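Local coordinates for protein PlaB phospholipase (PDB 6ZTI) that probably hydrolyses phospholipids as an alpha/beta-hydrolase virulence factor of Legionella pneumophila, its activity controlled by tetramerization that NAD(H) mediates, at residues Ala375-Asp380 with Tyr393-Asp398; Thr337-Met342 with Leu447-Thr452. One frame throughout, in Å; residues are numbered along the deposited sequence.

Contact 1: Ala375-Asp380 with Tyr393-Asp398. With SND (thionicotinamide-adenine-dinucleotide), chain J.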
loop_
_atom_site.group_PDB
_atom_site.type_symbol
_atom_site.label_atom_id
_atom_site.label_comp_id
_atom_site.label_asym_id
_atom_site.label_seq_id
_atom_site.Cartn_x
_atom_site.Cartn_y
_atom_site.Cartn_z
ATOM N N ALA B 375 8.901 -24.735 -27.458
ATOM C CA ALA B 375 9.895 -24.464 -26.426
ATOM C C ALA B 375 10.760 -23.271 -26.814
ATOM O O ALA B 375 11.309 -23.227 -27.915
ATOM C CB ALA B 375 10.777 -25.686 -26.212
ATOM N N GLY B 376 10.910 -22.321 -25.893
ATOM C CA GLY B 376 11.640 -21.097 -26.173
ATOM C C GLY B 376 10.807 -19.956 -26.716
ATOM O O GLY B 376 11.373 -18.927 -27.105
ATOM N N PHE B 377 9.478 -20.094 -26.755
ATOM C CA PHE B 377 8.628 -19.039 -27.301
ATOM C C PHE B 377 8.716 -17.736 -26.508
ATOM O O PHE B 377 8.443 -16.668 -27.058
ATOM C CB PHE B 377 7.170 -19.522 -27.330
ATOM C CG PHE B 377 6.486 -19.429 -25.990
ATOM C CD1 PHE B 377 6.746 -20.359 -24.988
ATOM C CD2 PHE B 377 5.595 -18.398 -25.724
ATOM C CE1 PHE B 377 6.132 -20.255 -23.746
ATOM C CE2 PHE B 377 4.988 -18.286 -24.483
ATOM C CZ PHE B 377 5.236 -19.213 -23.502
ATOM N N PHE B 378 9.106 -17.790 -25.242
ATOM C CA PHE B 378 8.875 -16.707 -24.289
ATOM C C PHE B 378 10.156 -15.945 -23.990
ATOM O O PHE B 378 11.203 -16.548 -23.751
ATOM C CB PHE B 378 8.311 -17.278 -22.997
ATOM C CG PHE B 378 8.213 -16.297 -21.870
ATOM C CD1 PHE B 378 9.289 -16.079 -21.025
ATOM C CD2 PHE B 378 7.011 -15.652 -21.608
ATOM C CE1 PHE B 378 9.186 -15.199 -19.954
ATOM C CE2 PHE B 378 6.895 -14.769 -20.538
ATOM C CZ PHE B 378 7.983 -14.544 -19.711
ATOM N N VAL B 379 10.061 -14.622 -23.979
ATOM C CA VAL B 379 11.144 -13.758 -23.529
ATOM C C VAL B 379 10.804 -13.064 -22.212
ATOM O O VAL B 379 11.606 -13.071 -21.278
ATOM C CB VAL B 379 11.523 -12.724 -24.612
ATOM C CG1 VAL B 379 12.710 -11.884 -24.121
ATOM C CG2 VAL B 379 11.832 -13.417 -25.937
ATOM N N ASP B 380 9.627 -12.443 -22.124
ATOM C CA ASP B 380 9.308 -11.618 -20.963
ATOM C C ASP B 380 7.802 -11.483 -20.767
ATOM O O ASP B 380 7.009 -11.613 -21.696
ATOM C CB ASP B 380 9.928 -10.216 -21.104
ATOM C CG ASP B 380 9.742 -9.365 -19.866
ATOM O OD1 ASP B 380 10.258 -9.767 -18.800
ATOM O OD2 ASP B 380 9.105 -8.292 -19.965
ATOM N N TYR B 393 3.222 -9.354 -22.966
ATOM C CA TYR B 393 4.083 -10.494 -23.254
ATOM C C TYR B 393 5.018 -10.141 -24.397
ATOM O O TYR B 393 4.623 -9.467 -25.348
ATOM C CB TYR B 393 3.273 -11.737 -23.652
ATOM C CG TYR B 393 3.031 -12.732 -22.524
ATOM C CD1 TYR B 393 2.271 -12.391 -21.428
ATOM C CD2 TYR B 393 3.548 -14.011 -22.583
ATOM C CE1 TYR B 393 2.046 -13.285 -20.405
ATOM C CE2 TYR B 393 3.325 -14.926 -21.560
ATOM C CZ TYR B 393 2.568 -14.561 -20.482
ATOM O OH TYR B 393 2.345 -15.465 -19.463
ATOM N N PHE B 394 6.240 -10.641 -24.308
ATOM C CA PHE B 394 7.270 -10.476 -25.317
ATOM C C PHE B 394 7.701 -11.868 -25.748
ATOM O O PHE B 394 8.135 -12.675 -24.909
ATOM C CB PHE B 394 8.431 -9.672 -24.725
ATOM C CG PHE B 394 9.415 -9.159 -25.735
ATOM C CD1 PHE B 394 8.980 -8.546 -26.908
ATOM C CD2 PHE B 394 10.774 -9.245 -25.487
ATOM C CE1 PHE B 394 9.891 -8.075 -27.814
ATOM C CE2 PHE B 394 11.683 -8.771 -26.389
ATOM C CZ PHE B 394 11.242 -8.192 -27.559
ATOM N N LEU B 395 7.578 -12.146 -27.044
ATOM C CA LEU B 395 7.708 -13.488 -27.578
ATOM C C LEU B 395 8.725 -13.518 -28.705
ATOM O O LEU B 395 8.902 -12.539 -29.439
ATOM C CB LEU B 395 6.370 -14.015 -28.133
ATOM C CG LEU B 395 5.154 -13.888 -27.223
ATOM C CD1 LEU B 395 3.919 -14.342 -28.009
ATOM C CD2 LEU B 395 5.318 -14.679 -25.950
ATOM N N ASP B 396 9.354 -14.679 -28.854
ATOM C CA ASP B 396 10.264 -14.936 -29.962
ATOM C C ASP B 396 9.426 -15.381 -31.150
ATOM O O ASP B 396 8.883 -16.489 -31.164
ATOM C CB ASP B 396 11.298 -15.987 -29.569
ATOM C CG ASP B 396 12.378 -16.180 -30.616
ATOM O OD1 ASP B 396 12.056 -16.174 -31.822
ATOM O OD2 ASP B 396 13.558 -16.346 -30.231
ATOM N N TYR B 397 9.315 -14.519 -32.151
ATOM C CA TYR B 397 8.449 -14.835 -33.274
ATOM C C TYR B 397 8.999 -15.992 -34.096
ATOM O O TYR B 397 8.240 -16.825 -34.595
ATOM C CB TYR B 397 8.266 -13.616 -34.164
ATOM C CG TYR B 397 7.452 -13.950 -35.391
ATOM C CD1 TYR B 397 8.062 -14.426 -36.541
ATOM C CD2 TYR B 397 6.064 -13.828 -35.384
ATOM C CE1 TYR B 397 7.322 -14.747 -37.660
ATOM C CE2 TYR B 397 5.314 -14.149 -36.499
ATOM C CZ TYR B 397 5.952 -14.615 -37.634
ATOM O OH TYR B 397 5.230 -14.934 -38.762
ATOM N N ASP B 398 10.307 -16.038 -34.293
ATOM C CA ASP B 398 10.852 -17.079 -35.154
ATOM C C ASP B 398 10.727 -18.451 -34.510
ATOM O O ASP B 398 10.546 -19.444 -35.214
ATOM C CB ASP B 398 12.307 -16.757 -35.496
ATOM C CG ASP B 398 12.430 -15.520 -36.369
ATOM O OD1 ASP B 398 11.675 -15.405 -37.360
ATOM O OD2 ASP B 398 13.262 -14.653 -36.051
HETATM P PA SND J . 8.022 -22.093 -19.696
HETATM O O1A SND J . 6.953 -23.119 -19.435
HETATM O O2A SND J . 9.232 -22.148 -18.835
HETATM O O5B SND J . 7.358 -20.623 -19.578
HETATM C C5B SND J . 8.052 -19.384 -19.803
HETATM C C4B SND J . 7.143 -18.301 -19.271
HETATM O O4B SND J . 5.896 -18.287 -20.007
HETATM C C3B SND J . 6.735 -18.480 -17.817
HETATM O O3B SND J . 6.429 -17.207 -17.287
HETATM C C2B SND J . 5.478 -19.333 -17.932
HETATM O O2B SND J . 4.668 -19.208 -16.770
HETATM C C1B SND J . 4.832 -18.694 -19.164
HETATM N N9A SND J . 3.957 -19.581 -19.923
HETATM C C8A SND J . 4.152 -20.907 -20.209
HETATM N N7A SND J . 3.186 -21.450 -20.911
HETATM C C5A SND J . 2.291 -20.406 -21.101
HETATM C C6A SND J . 1.057 -20.323 -21.772
HETATM N N6A SND J . 0.473 -21.355 -22.378
HETATM N N1A SND J . 0.433 -19.121 -21.796
HETATM C C2A SND J . 1.009 -18.085 -21.180
HETATM N N3A SND J . 2.157 -18.049 -20.498
HETATM C C4A SND J . 2.756 -19.248 -20.499
HETATM O O3 SND J . 8.535 -22.113 -21.200
HETATM P PN SND J . 8.724 -23.248 -22.305
HETATM O O1N SND J . 9.232 -24.480 -21.659
HETATM O O2N SND J . 9.473 -22.649 -23.425
HETATM O O5D SND J . 7.197 -23.502 -22.701
HETATM C C5D SND J . 6.848 -24.199 -23.917
HETATM C C4D SND J . 5.538 -24.918 -23.705
HETATM O O4D SND J . 5.735 -26.078 -22.864
HETATM C C3D SND J . 4.439 -24.104 -23.029
HETATM O O3D SND J . 3.202 -24.491 -23.598
HETATM C C2D SND J . 4.505 -24.570 -21.577
HETATM O O2D SND J . 3.253 -24.412 -20.919
HETATM C C1D SND J . 4.837 -26.038 -21.784
HETATM N N1N SND J . 5.532 -26.636 -20.569
HETATM C C2N SND J . 4.964 -27.691 -19.960
HETATM C C3N SND J . 5.612 -28.313 -18.910
HETATM C C7N SND J . 5.010 -29.481 -18.214
HETATM S S7N SND J . 5.846 -30.289 -17.022
HETATM N N7N SND J . 3.796 -29.835 -18.580
HETATM C C4N SND J . 6.846 -27.814 -18.504
HETATM C C5N SND J . 7.394 -26.718 -19.140
HETATM C C6N SND J . 6.719 -26.137 -20.180
#

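Contact 2: Thr337-Met342 with Leu447-Thr452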
loop_
_atom_site.group_PDB
_atom_site.type_symbol
_atom_site.label_atom_id
_atom_site.label_comp_id
_atom_site.label_asym_id
_atom_site.label_seq_id
_atom_site.Cartn_x
_atom_site.Cartn_y
_atom_site.Cartn_z
ATOM N N THR B 337 20.102 -13.493 -31.437
ATOM C CA THR B 337 19.063 -12.479 -31.551
ATOM C C THR B 337 18.163 -12.902 -32.700
ATOM O O THR B 337 18.616 -12.968 -33.843
ATOM C CB THR B 337 19.676 -11.098 -31.827
ATOM O OG1 THR B 337 20.672 -10.796 -30.836
ATOM C CG2 THR B 337 18.612 -10.021 -31.815
ATOM N N ASN B 338 16.898 -13.204 -32.403
ATOM C CA ASN B 338 15.955 -13.538 -33.464
ATOM C C ASN B 338 15.119 -12.302 -33.768
ATOM O O ASN B 338 15.627 -11.184 -33.689
ATOM C CB ASN B 338 15.092 -14.736 -33.062
ATOM C CG ASN B 338 15.890 -16.033 -33.012
ATOM O OD1 ASN B 338 16.698 -16.306 -33.895
ATOM N ND2 ASN B 338 15.691 -16.815 -31.963
ATOM N N ARG B 339 13.853 -12.489 -34.134
ATOM C CA ARG B 339 12.888 -11.411 -34.279
ATOM C C ARG B 339 11.745 -11.688 -33.318
ATOM O O ARG B 339 11.414 -12.849 -33.059
ATOM C CB ARG B 339 12.406 -11.301 -35.723
ATOM C CG ARG B 339 13.544 -11.361 -36.714
ATOM C CD ARG B 339 13.074 -11.360 -38.128
ATOM N NE ARG B 339 12.203 -12.487 -38.420
ATOM C CZ ARG B 339 11.481 -12.591 -39.526
ATOM N NH1 ARG B 339 11.544 -11.642 -40.452
ATOM N NH2 ARG B 339 10.699 -13.646 -39.702
ATOM N N TYR B 340 11.171 -10.621 -32.752
ATOM C CA TYR B 340 10.267 -10.746 -31.617
ATOM C C TYR B 340 8.958 -9.994 -31.839
ATOM O O TYR B 340 8.893 -9.037 -32.613
ATOM C CB TYR B 340 10.983 -10.254 -30.325
ATOM C CG TYR B 340 12.316 -10.961 -30.115
ATOM C CD1 TYR B 340 13.455 -10.521 -30.748
ATOM C CD2 TYR B 340 12.417 -12.097 -29.316
ATOM C CE1 TYR B 340 14.662 -11.170 -30.587
ATOM C CE2 TYR B 340 13.614 -12.753 -29.158
ATOM C CZ TYR B 340 14.735 -12.277 -29.795
ATOM O OH TYR B 340 15.944 -12.896 -29.660
ATOM N N SER B 341 7.902 -10.465 -31.164
ATOM C CA SER B 341 6.576 -9.859 -31.184
ATOM C C SER B 341 6.185 -9.484 -29.761
ATOM O O SER B 341 6.514 -10.198 -28.809
ATOM C CB SER B 341 5.534 -10.804 -31.774
ATOM O OG SER B 341 5.927 -11.279 -33.052
ATOM N N MET B 342 5.491 -8.358 -29.614
ATOM C CA MET B 342 5.015 -7.899 -28.320
ATOM C C MET B 342 3.497 -7.841 -28.355
ATOM O O MET B 342 2.902 -7.365 -29.328
ATOM C CB MET B 342 5.611 -6.539 -27.970
ATOM C CG MET B 342 5.420 -6.157 -26.539
ATOM S SD MET B 342 6.516 -4.850 -26.009
ATOM C CE MET B 342 5.453 -3.439 -26.239
ATOM N N LEU B 447 0.218 -12.074 -35.007
ATOM C CA LEU B 447 1.612 -11.821 -34.672
ATOM C C LEU B 447 2.416 -11.573 -35.935
ATOM O O LEU B 447 2.263 -12.288 -36.930
ATOM C CB LEU B 447 2.265 -12.996 -33.944
ATOM C CG LEU B 447 1.749 -13.402 -32.586
ATOM C CD1 LEU B 447 2.593 -14.560 -32.112
ATOM C CD2 LEU B 447 1.797 -12.245 -31.618
ATOM N N HIS B 448 3.293 -10.577 -35.870
ATOM C CA HIS B 448 4.236 -10.278 -36.924
ATOM C C HIS B 448 5.584 -9.999 -36.281
ATOM O O HIS B 448 5.640 -9.423 -35.183
ATOM C CB HIS B 448 3.812 -9.067 -37.749
ATOM C CG HIS B 448 2.461 -9.207 -38.363
ATOM N ND1 HIS B 448 2.263 -9.800 -39.590
ATOM C CD2 HIS B 448 1.237 -8.840 -37.917
ATOM C CE1 HIS B 448 0.974 -9.793 -39.878
ATOM N NE2 HIS B 448 0.330 -9.209 -38.880
ATOM N N PRO B 449 6.674 -10.389 -36.926
ATOM C CA PRO B 449 7.987 -10.055 -36.383
ATOM C C PRO B 449 8.184 -8.553 -36.351
ATOM O O PRO B 449 7.715 -7.833 -37.230
ATOM C CB PRO B 449 8.957 -10.742 -37.345
ATOM C CG PRO B 449 8.174 -10.872 -38.645
ATOM C CD PRO B 449 6.764 -11.101 -38.217
ATOM N N ASN B 450 8.874 -8.088 -35.314
ATOM C CA ASN B 450 9.164 -6.675 -35.101
ATOM C C ASN B 450 7.910 -5.824 -34.914
ATOM O O ASN B 450 7.966 -4.616 -35.122
ATOM C CB ASN B 450 9.993 -6.078 -36.244
ATOM C CG ASN B 450 11.255 -6.849 -36.497
ATOM O OD1 ASN B 450 11.936 -7.281 -35.563
ATOM N ND2 ASN B 450 11.544 -7.086 -37.759
ATOM N N GLU B 451 6.778 -6.417 -34.520
ATOM C CA GLU B 451 5.552 -5.656 -34.300
ATOM C C GLU B 451 4.962 -5.933 -32.921
ATOM O O GLU B 451 5.090 -7.031 -32.368
ATOM C CB GLU B 451 4.481 -5.953 -35.366
ATOM C CG GLU B 451 4.839 -5.444 -36.747
ATOM C CD GLU B 451 3.657 -5.446 -37.699
ATOM O OE1 GLU B 451 2.512 -5.706 -37.256
ATOM O OE2 GLU B 451 3.870 -5.182 -38.901
ATOM N N THR B 452 4.333 -4.891 -32.375
ATOM C CA THR B 452 3.432 -4.968 -31.235
ATOM C C THR B 452 2.011 -5.193 -31.756
ATOM O O THR B 452 1.639 -4.660 -32.798
ATOM C CB THR B 452 3.496 -3.661 -30.420
ATOM O OG1 THR B 452 4.792 -3.506 -29.832
ATOM C CG2 THR B 452 2.484 -3.646 -29.307
HETATM O O HOH W 1 12.417 -8.074 -32.963
#

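Contact 1: Ala375-Asp380 with Tyr393-Asp398
Phe378 and Tyr393 meet at about a right angle, CE2 of Tyr393 lying in the plane of the Phe378 ring at its edge, 3.7 Å from Phe378 CE2. The dinucleotide fills the hollow beside them: ribose atom C4B sits over the centre of the Phe378 ring, while the opposite face of that ring looks onto Asp380 N. Phe377 takes chi1 80°, with CG wedged between backbone N and carbonyl carbon; its ring is covered on one face by Phe378 CB and reaches the ligand with its edge. On the side facing Leu395, CD2 of Phe377 presses against Leu395 CD2 at 3.7 Å, and both residues also touch Met400 of helix 397-404. These bumps ride on a beta hairpin, strands 378-383 and 390-396, broken by a classic beta bulge: Val379 N (2.9 Å) and Asp380 N (3.2 Å) both bond to Phe394 O. At the bulge Val379 points toward the partner strand, and its CG1 lies alongside CD2 of Phe394 at 3.5 Å. Phe377 O accepts from Asp396 N at 165°; Asp396 is also the N-cap of helix 397-404, its OD1 bonded to Ile399 N and its OD2 to Asn338. At the ligand, the Tyr393 hydroxyl donates to adenine N3A at 2.8 Å and also bonds N6A of another thio-NAD, whereas Gly376 N grips the phosphate oxygen O2N at 2.9 Å, nearly straight at 170°.

Contact 2: Thr337-Met342 with Leu447-Thr452
A type II beta turn, His448 to Glu451, leads into strand 452-463 and docks against the start of strand 340-349, its parallel neighbour in the mixed sheet. Ser341 OG donates to His448 O at 2.8 Å, but from above the carbonyl plane, 67° out of it; Glu451 N, closing the turn, reaches the same oxygen from the opposite face, so two donors grip it. The serine hydroxyl is brought there by chi1 -54°, which sets OG beside its own backbone N. Two residues after His448, Asn450 N bonds to Tyr340 O at 2.9 Å, bent to 134°, and a water joins Tyr340 N to Asn450 OD1, which also accepts from Gln318. Pro449 turns its CB-CG edge to one face of the Arg339 guanidinium, CB 3.8 Å above its centre. A bend at chi3 folds the arginine alongside Pro449, and its NH2 makes a salt bridge to Asp398. Farther in, the side chains of Met342 and Thr452 run side by side, the methionine's CB and CE both flanking Thr452 OG1, which is bonded to Ala224 O. Met342 N bonds to Glu451 O at 3.1 Å and the Met342 backbone also bonds that of Val453; these bonds bracket Thr452 and make Met342-Thr452 a parallel beta bridge, the first rung of a parallel strand pair, one strand of which is entered from a tight turn.

Both contacts are largely buried and join one mixed sheet, strand 340-349 lying between strand 390-396 of contact 1 and strand 452-463 of contact 2. Contact 1 is antiparallel and local, a hairpin whose aromatic side meets thio-NAD; contact 2 is parallel, ties chain parts over a hundred residues apart and lies nearer the centre of the chain, about 11 Å from it (centre to centre) against about 16 Å. Aromatic and aliphatic packing dominates the side chains of the first, polar groups, a water and the turn the second. They are stitched together directly: Asn338 bonds Asp396, Tyr397 N bonds Arg339 O, and the ring of Tyr397 packs on Ser341.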